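Local coordinates for D-aminopeptidase (Burkholderia sp. LK4, PDB 5TZB), which probably cleaves amino-terminal residues, beta-amino acids among them, from small peptides and amides, as an Ntn-type hydrolase of peptidase family S58, at residues V49-L54 with G176-G181; V69-A74 with A171-G176. All blocks are in the same frame, centred on the assembly; numbering follows the deposited sequence.

Contact 1: V49-L54 with G176-G181; sequences VGHCTL and GPVAEG
On strand 48-56, an outermost strand of its sheet within the chain, His51 and Val49 meet the loop that follows helix 163-172. His51 NE2 donates a hydrogen bond to Ala179 O at 2.9 Å. The bond is bent, with an N-H...O angle of 146°. The oxygen lies near the ring plane at the imidazole edge, though somewhat out of it. On the carbonyl side the donor is tilted 29° from the plane of the C=O group. Beside this bond, His51 CD2 stands 4.0 Å from Ala179 CB. Val178 CG1 reaches both strand residues. It lies anti to the backbone N (chi1 180°) and touches Val49 CG1 at 3.8 Å. The same methyl comes within 3.9 Å of His51 NE2, oblique to the ring. Val178 CG2 lies 4.1 Å from Val49 CB and Val49 CG2, and the two valines cross at about a right angle. The other ring nitrogen, His51 ND1, is hydrogen-bonded to Thr68 OG1 on strand 63-71. With NE2 as donor to a carbonyl and ND1 bound to a hydroxyl, both ring nitrogens are engaged, which should restrict rotation of the imidazole.

Contact 2: V69-A74 with A171-G176; sequences VIEPRA and AAAQTG
Ala173 CB is the point where this contact is made. The methyl group rests over Val69 and Glu71 of strand 63-71, touching both from the same side. Val69 CG2 approaches it at 4.1 Å. Glu71 CG lies at the same distance, 4.1 Å, from Ala173 CB. Seen from the methyl, the two touching atoms are about 84° apart. Val69 CG2 and Glu71 CG are themselves 5.5 Å from each other. Both touches are loose van der Waals contacts, and the buried area is small, 93 Å² over both sides. Ala173 supplies more than half of it, 51 Å². The backbones stay well apart, with Val69 CA and Ala173 CA 6.9 Å from each other. Glu71 takes part through its aliphatic portion. Its CG is anti to the carbonyl carbon (chi1 -64°), and the chain then bends at chi2 (-79°). The carboxylate stays farther off than CG, its OE2 lying 5.0 Å from Ala173 CB. OE1 makes a long, weak ion pair with Arg48 NH2. Val69 and Glu71 are alternate residues of the strand, so both face Ala173, while Ile70 between them points to the other side of the sheet. Ala173 is a loop residue after helix 163-172. It extends the packing of that helix on the sheet, where Val69 meets Ala169 and Leu170 and Glu71 meets Leu170. Backbone bonds set the strand in place on its two sides: Glu71 pairs with Arg48, and Ile70 pairs with Ile111 of strand 111-115, against whose side chain it also packs.

Contacts 1 and 2 lie side by side, with centres about 10 Å apart, and share Gly176. Their strands, 48-56 and 63-71, are antiparallel neighbours in one sheet. Gly50 O and Val69 N, 2.8 Å apart, probably form a hydrogen bond between them. The loop side is joined to the same strand: Val49 N and Gln174 O, 3.0 Å apart, probably form another. Ala173 CB, the methyl of contact 2, also packs against Gly50 N at 3.9 Å. One continuous chain segment, 171-181, therefore leaves the helix over strand 63-71 and then runs on to strand 48-56. No other protein chain of the assembly touches either contact.

Contact 1: V49-L54 with G176-G181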
ATOM      1  N   VAL C  49       2.314  19.470  23.986  1.00 20.36           N
ATOM      2  CA  VAL C  49       1.040  19.750  23.319  1.00 21.64           C
ATOM      3  C   VAL C  49       0.559  21.165  23.610  1.00 23.56           C
ATOM      4  O   VAL C  49       0.632  21.631  24.754  1.00 25.32           O
ATOM      5  CB  VAL C  49      -0.074  18.749  23.746  1.00 18.98           C
ATOM      6  CG1 VAL C  49      -1.394  19.067  23.033  1.00 18.37           C
ATOM      7  CG2 VAL C  49       0.320  17.341  23.437  1.00 19.16           C
ATOM      8  N   GLY C  50       0.066  21.857  22.582  1.00 23.44           N
ATOM      9  CA  GLY C  50      -0.492  23.192  22.764  1.00 22.61           C
ATOM     10  C   GLY C  50      -1.778  23.385  21.974  1.00 22.55           C
ATOM     11  O   GLY C  50      -1.911  22.870  20.874  1.00 21.25           O
ATOM     12  N   HIS C  51      -2.734  24.109  22.546  1.00 23.39           N
ATOM     13  CA  HIS C  51      -3.996  24.399  21.873  1.00 24.09           C
ATOM     14  C   HIS C  51      -4.097  25.898  21.585  1.00 25.98           C
ATOM     15  O   HIS C  51      -3.531  26.718  22.313  1.00 27.96           O
ATOM     16  CB  HIS C  51      -5.219  23.993  22.715  1.00 24.15           C
ATOM     17  CG  HIS C  51      -5.326  22.528  23.016  1.00 23.28           C
ATOM     18  ND1 HIS C  51      -5.316  21.556  22.037  1.00 22.05           N
ATOM     19  CD2 HIS C  51      -5.541  21.877  24.185  1.00 22.83           C
ATOM     20  CE1 HIS C  51      -5.464  20.367  22.596  1.00 21.45           C
ATOM     21  NE2 HIS C  51      -5.611  20.535  23.898  1.00 21.93           N
ATOM     22  N   CYS C  52      -4.797  26.248  20.512  1.00 25.38           N
ATOM     23  CA  CYS C  52      -5.327  27.601  20.343  1.00 26.71           C
ATOM     24  C   CYS C  52      -6.805  27.465  20.017  1.00 27.72           C
ATOM     25  O   CYS C  52      -7.172  26.846  19.023  1.00 26.27           O
ATOM     26  CB  CYS C  52      -4.599  28.388  19.257  1.00 27.66           C
ATOM     27  SG  CYS C  52      -5.328  30.026  18.976  1.00 33.68           S
ATOM     28  N   THR C  53      -7.647  28.007  20.889  1.00 30.37           N
ATOM     29  CA  THR C  53      -9.092  27.825  20.806  1.00 31.89           C
ATOM     30  C   THR C  53      -9.797  29.096  20.336  1.00 33.84           C
ATOM     31  O   THR C  53      -9.580  30.172  20.895  1.00 34.29           O
ATOM     32  CB  THR C  53      -9.658  27.386  22.171  1.00 31.59           C
ATOM     33  OG1 THR C  53      -8.999  26.179  22.571  1.00 30.96           O
ATOM     34  CG2 THR C  53     -11.177  27.146  22.099  1.00 30.68           C
ATOM     35  N   LEU C  54     -10.595  28.977  19.277  1.00 34.84           N
ATOM     36  CA  LEU C  54     -11.350  30.110  18.749  1.00 36.16           C
ATOM     37  C   LEU C  54     -12.831  29.948  19.022  1.00 38.08           C
ATOM     38  O   LEU C  54     -13.464  29.014  18.532  1.00 37.74           O
ATOM     39  CB  LEU C  54     -11.126  30.256  17.246  1.00 35.55           C
ATOM     40  CG  LEU C  54      -9.667  30.447  16.842  1.00 35.34           C
ATOM     41  CD1 LEU C  54      -9.554  30.616  15.333  1.00 35.34           C
ATOM     42  CD2 LEU C  54      -9.046  31.628  17.604  1.00 35.41           C
ATOM     43  N   GLY C 176       3.204  17.826  30.482  1.00 28.18           N
ATOM     44  CA  GLY C 176       2.207  17.808  31.544  1.00 28.29           C
ATOM     45  C   GLY C 176       0.781  17.586  31.062  1.00 28.04           C
ATOM     46  O   GLY C 176       0.570  17.135  29.937  1.00 27.34           O
ATOM     47  N   PRO C 177      -0.210  17.891  31.919  1.00 28.36           N
ATOM     48  CA  PRO C 177      -1.633  17.685  31.611  1.00 27.71           C
ATOM     49  C   PRO C 177      -2.068  18.378  30.320  1.00 27.41           C
ATOM     50  O   PRO C 177      -1.625  19.495  30.034  1.00 28.39           O
ATOM     51  CB  PRO C 177      -2.349  18.297  32.822  1.00 28.77           C
ATOM     52  CG  PRO C 177      -1.343  18.212  33.932  1.00 29.26           C
ATOM     53  CD  PRO C 177      -0.011  18.441  33.276  1.00 28.78           C
ATOM     54  N   VAL C 178      -2.933  17.715  29.559  1.00 25.52           N
ATOM     55  CA  VAL C 178      -3.412  18.232  28.287  1.00 23.95           C
ATOM     56  C   VAL C 178      -4.923  18.470  28.353  1.00 24.29           C
ATOM     57  O   VAL C 178      -5.670  17.563  28.694  1.00 25.19           O
ATOM     58  CB  VAL C 178      -3.118  17.241  27.133  1.00 22.34           C
ATOM     59  CG1 VAL C 178      -3.636  17.798  25.812  1.00 22.48           C
ATOM     60  CG2 VAL C 178      -1.639  16.919  27.048  1.00 21.10           C
ATOM     61  N   ALA C 179      -5.373  19.673  28.013  1.00 23.84           N
ATOM     62  CA  ALA C 179      -6.799  19.975  28.031  1.00 24.09           C
ATOM     63  C   ALA C 179      -7.551  19.163  26.977  1.00 23.60           C
ATOM     64  O   ALA C 179      -7.053  18.944  25.869  1.00 22.59           O
ATOM     65  CB  ALA C 179      -7.035  21.477  27.823  1.00 24.40           C
ATOM     66  N   GLU C 180      -8.750  18.711  27.330  1.00 23.60           N
ATOM     67  CA  GLU C 180      -9.530  17.852  26.443  1.00 23.08           C
ATOM     68  C   GLU C 180     -10.887  18.454  26.067  1.00 23.10           C
ATOM     69  O   GLU C 180     -11.274  19.516  26.554  1.00 23.04           O
ATOM     70  CB  GLU C 180      -9.722  16.468  27.081  1.00 22.28           C
ATOM     71  CG  GLU C 180      -8.416  15.724  27.332  1.00 22.45           C
ATOM     72  CD  GLU C 180      -8.628  14.404  28.057  1.00 23.32           C
ATOM     73  OE1 GLU C 180      -9.245  14.394  29.155  1.00 23.46           O
ATOM     74  OE2 GLU C 180      -8.187  13.369  27.520  1.00 23.20           O
ATOM     75  N   GLY C 181     -11.588  17.785  25.158  1.00 23.20           N
ATOM     76  CA  GLY C 181     -12.916  18.216  24.755  1.00 23.69           C
ATOM     77  C   GLY C 181     -12.885  19.269  23.658  1.00 23.99           C
ATOM     78  O   GLY C 181     -12.051  19.211  22.738  1.00 23.63           O
TER

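Contact 2: V69-A74 with A171-G176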
ATOM      1  N   VAL C  69      -1.306  21.582  18.424  1.00 22.75           N
ATOM      2  CA  VAL C  69       0.015  21.175  17.963  1.00 22.11           C
ATOM      3  C   VAL C  69       0.626  20.148  18.898  1.00 20.87           C
ATOM      4  O   VAL C  69       0.398  20.164  20.116  1.00 20.45           O
ATOM      5  CB  VAL C  69       0.994  22.366  17.822  1.00 23.69           C
ATOM      6  CG1 VAL C  69       0.549  23.305  16.720  1.00 25.43           C
ATOM      7  CG2 VAL C  69       1.127  23.101  19.120  1.00 24.61           C
ATOM      8  N   ILE C  70       1.354  19.219  18.293  1.00 19.69           N
ATOM      9  CA  ILE C  70       2.137  18.244  19.021  1.00 19.73           C
ATOM     10  C   ILE C  70       3.579  18.451  18.633  1.00 20.59           C
ATOM     11  O   ILE C  70       3.916  18.378  17.438  1.00 20.71           O
ATOM     12  CB  ILE C  70       1.744  16.793  18.690  1.00 19.81           C
ATOM     13  CG1 ILE C  70       0.238  16.571  18.822  1.00 19.50           C
ATOM     14  CG2 ILE C  70       2.520  15.808  19.561  1.00 20.27           C
ATOM     15  CD1 ILE C  70      -0.205  15.244  18.226  1.00 17.78           C
ATOM     16  N   GLU C  71       4.430  18.709  19.623  1.00 20.04           N
ATOM     17  CA  GLU C  71       5.875  18.711  19.393  1.00 20.16           C
ATOM     18  C   GLU C  71       6.388  17.323  19.752  1.00 18.09           C
ATOM     19  O   GLU C  71       6.163  16.865  20.873  1.00 18.39           O
ATOM     20  CB  GLU C  71       6.588  19.780  20.226  1.00 21.07           C
ATOM     21  CG  GLU C  71       6.201  21.213  19.897  1.00 23.77           C
ATOM     22  CD  GLU C  71       6.889  21.758  18.646  1.00 25.65           C
ATOM     23  OE1 GLU C  71       7.529  20.979  17.897  1.00 26.17           O
ATOM     24  OE2 GLU C  71       6.812  22.988  18.430  1.00 26.98           O
ATOM     25  N   PRO C  72       7.026  16.626  18.793  1.00 16.40           N
ATOM     26  CA  PRO C  72       7.503  15.275  19.083  1.00 16.83           C
ATOM     27  C   PRO C  72       8.735  15.234  20.001  1.00 18.39           C
ATOM     28  O   PRO C  72       9.016  14.171  20.548  1.00 19.51           O
ATOM     29  CB  PRO C  72       7.855  14.728  17.696  1.00 15.90           C
ATOM     30  CG  PRO C  72       8.200  15.944  16.903  1.00 15.30           C
ATOM     31  CD  PRO C  72       7.267  16.999  17.383  1.00 15.16           C
ATOM     32  N   ARG C  73       9.456  16.347  20.134  1.00 19.02           N
ATOM     33  CA  ARG C  73      10.695  16.404  20.922  1.00 19.97           C
ATOM     34  C   ARG C  73      10.683  17.546  21.933  1.00 22.73           C
ATOM     35  O   ARG C  73       9.832  18.441  21.870  1.00 23.59           O
ATOM     36  CB  ARG C  73      11.921  16.568  20.012  1.00 19.64           C
ATOM     37  CG  ARG C  73      12.169  15.433  19.024  1.00 19.78           C
ATOM     38  CD  ARG C  73      12.734  14.195  19.713  1.00 19.89           C
ATOM     39  NE  ARG C  73      13.267  13.240  18.749  1.00 19.44           N
ATOM     40  CZ  ARG C  73      13.728  12.031  19.068  1.00 19.47           C
ATOM     41  NH1 ARG C  73      13.706  11.622  20.329  1.00 20.08           N
ATOM     42  NH2 ARG C  73      14.192  11.223  18.125  1.00 18.65           N
ATOM     43  N   ALA C  74      11.633  17.516  22.868  1.00 23.49           N
ATOM     44  CA  ALA C  74      11.778  18.602  23.830  1.00 24.36           C
ATOM     45  C   ALA C  74      12.202  19.875  23.108  1.00 24.67           C
ATOM     46  O   ALA C  74      11.830  20.978  23.512  1.00 25.57           O
ATOM     47  CB  ALA C  74      12.793  18.234  24.927  1.00 24.25           C
ATOM     48  N   ALA C 171       3.459  28.343  20.952  1.00 29.01           N
ATOM     49  CA  ALA C 171       3.993  28.980  22.162  1.00 30.59           C
ATOM     50  C   ALA C 171       3.451  28.324  23.431  1.00 30.32           C
ATOM     51  O   ALA C 171       4.131  28.286  24.451  1.00 30.28           O
ATOM     52  CB  ALA C 171       3.671  30.472  22.159  1.00 31.01           C
ATOM     53  N   ALA C 172       2.235  27.792  23.344  1.00 29.85           N
ATOM     54  CA  ALA C 172       1.570  27.146  24.474  1.00 29.62           C
ATOM     55  C   ALA C 172       1.937  25.670  24.623  1.00 29.08           C
ATOM     56  O   ALA C 172       1.556  25.032  25.605  1.00 28.54           O
ATOM     57  CB  ALA C 172       0.063  27.287  24.343  1.00 30.34           C
ATOM     58  N   ALA C 173       2.642  25.128  23.634  1.00 28.25           N
ATOM     59  CA  ALA C 173       2.990  23.707  23.641  1.00 29.37           C
ATOM     60  C   ALA C 173       3.908  23.369  24.816  1.00 30.46           C
ATOM     61  O   ALA C 173       4.995  23.929  24.942  1.00 31.25           O
ATOM     62  CB  ALA C 173       3.647  23.316  22.331  1.00 28.59           C
ATOM     63  N   GLN C 174       3.480  22.432  25.657  1.00 30.04           N
ATOM     64  CA  GLN C 174       4.245  22.111  26.848  1.00 29.61           C
ATOM     65  C   GLN C 174       3.963  20.682  27.311  1.00 28.57           C
ATOM     66  O   GLN C 174       2.989  20.049  26.879  1.00 27.43           O
ATOM     67  CB  GLN C 174       3.934  23.139  27.956  1.00 31.32           C
ATOM     68  CG  GLN C 174       2.528  23.090  28.512  1.00 32.71           C
ATOM     69  CD  GLN C 174       2.222  24.259  29.442  1.00 34.81           C
ATOM     70  OE1 GLN C 174       3.002  25.202  29.552  1.00 35.77           O
ATOM     71  NE2 GLN C 174       1.125  24.158  30.176  1.00 35.43           N
ATOM     72  N   THR C 175       4.822  20.168  28.186  1.00 28.47           N
ATOM     73  CA  THR C 175       4.603  18.851  28.766  1.00 27.89           C
ATOM     74  C   THR C 175       3.496  18.940  29.819  1.00 28.48           C
ATOM     75  O   THR C 175       2.911  20.006  30.024  1.00 28.84           O
ATOM     76  CB  THR C 175       5.895  18.293  29.401  1.00 28.04           C
ATOM     77  OG1 THR C 175       5.676  16.941  29.829  1.00 27.70           O
ATOM     78  CG2 THR C 175       6.343  19.162  30.591  1.00 29.15           C
ATOM     79  N   GLY C 176       3.204  17.826  30.482  1.00 28.18           N
ATOM     80  CA  GLY C 176       2.207  17.808  31.544  1.00 28.29           C
ATOM     81  C   GLY C 176       0.781  17.586  31.062  1.00 28.04           C
ATOM     82  O   GLY C 176       0.570  17.135  29.937  1.00 27.34           O
TER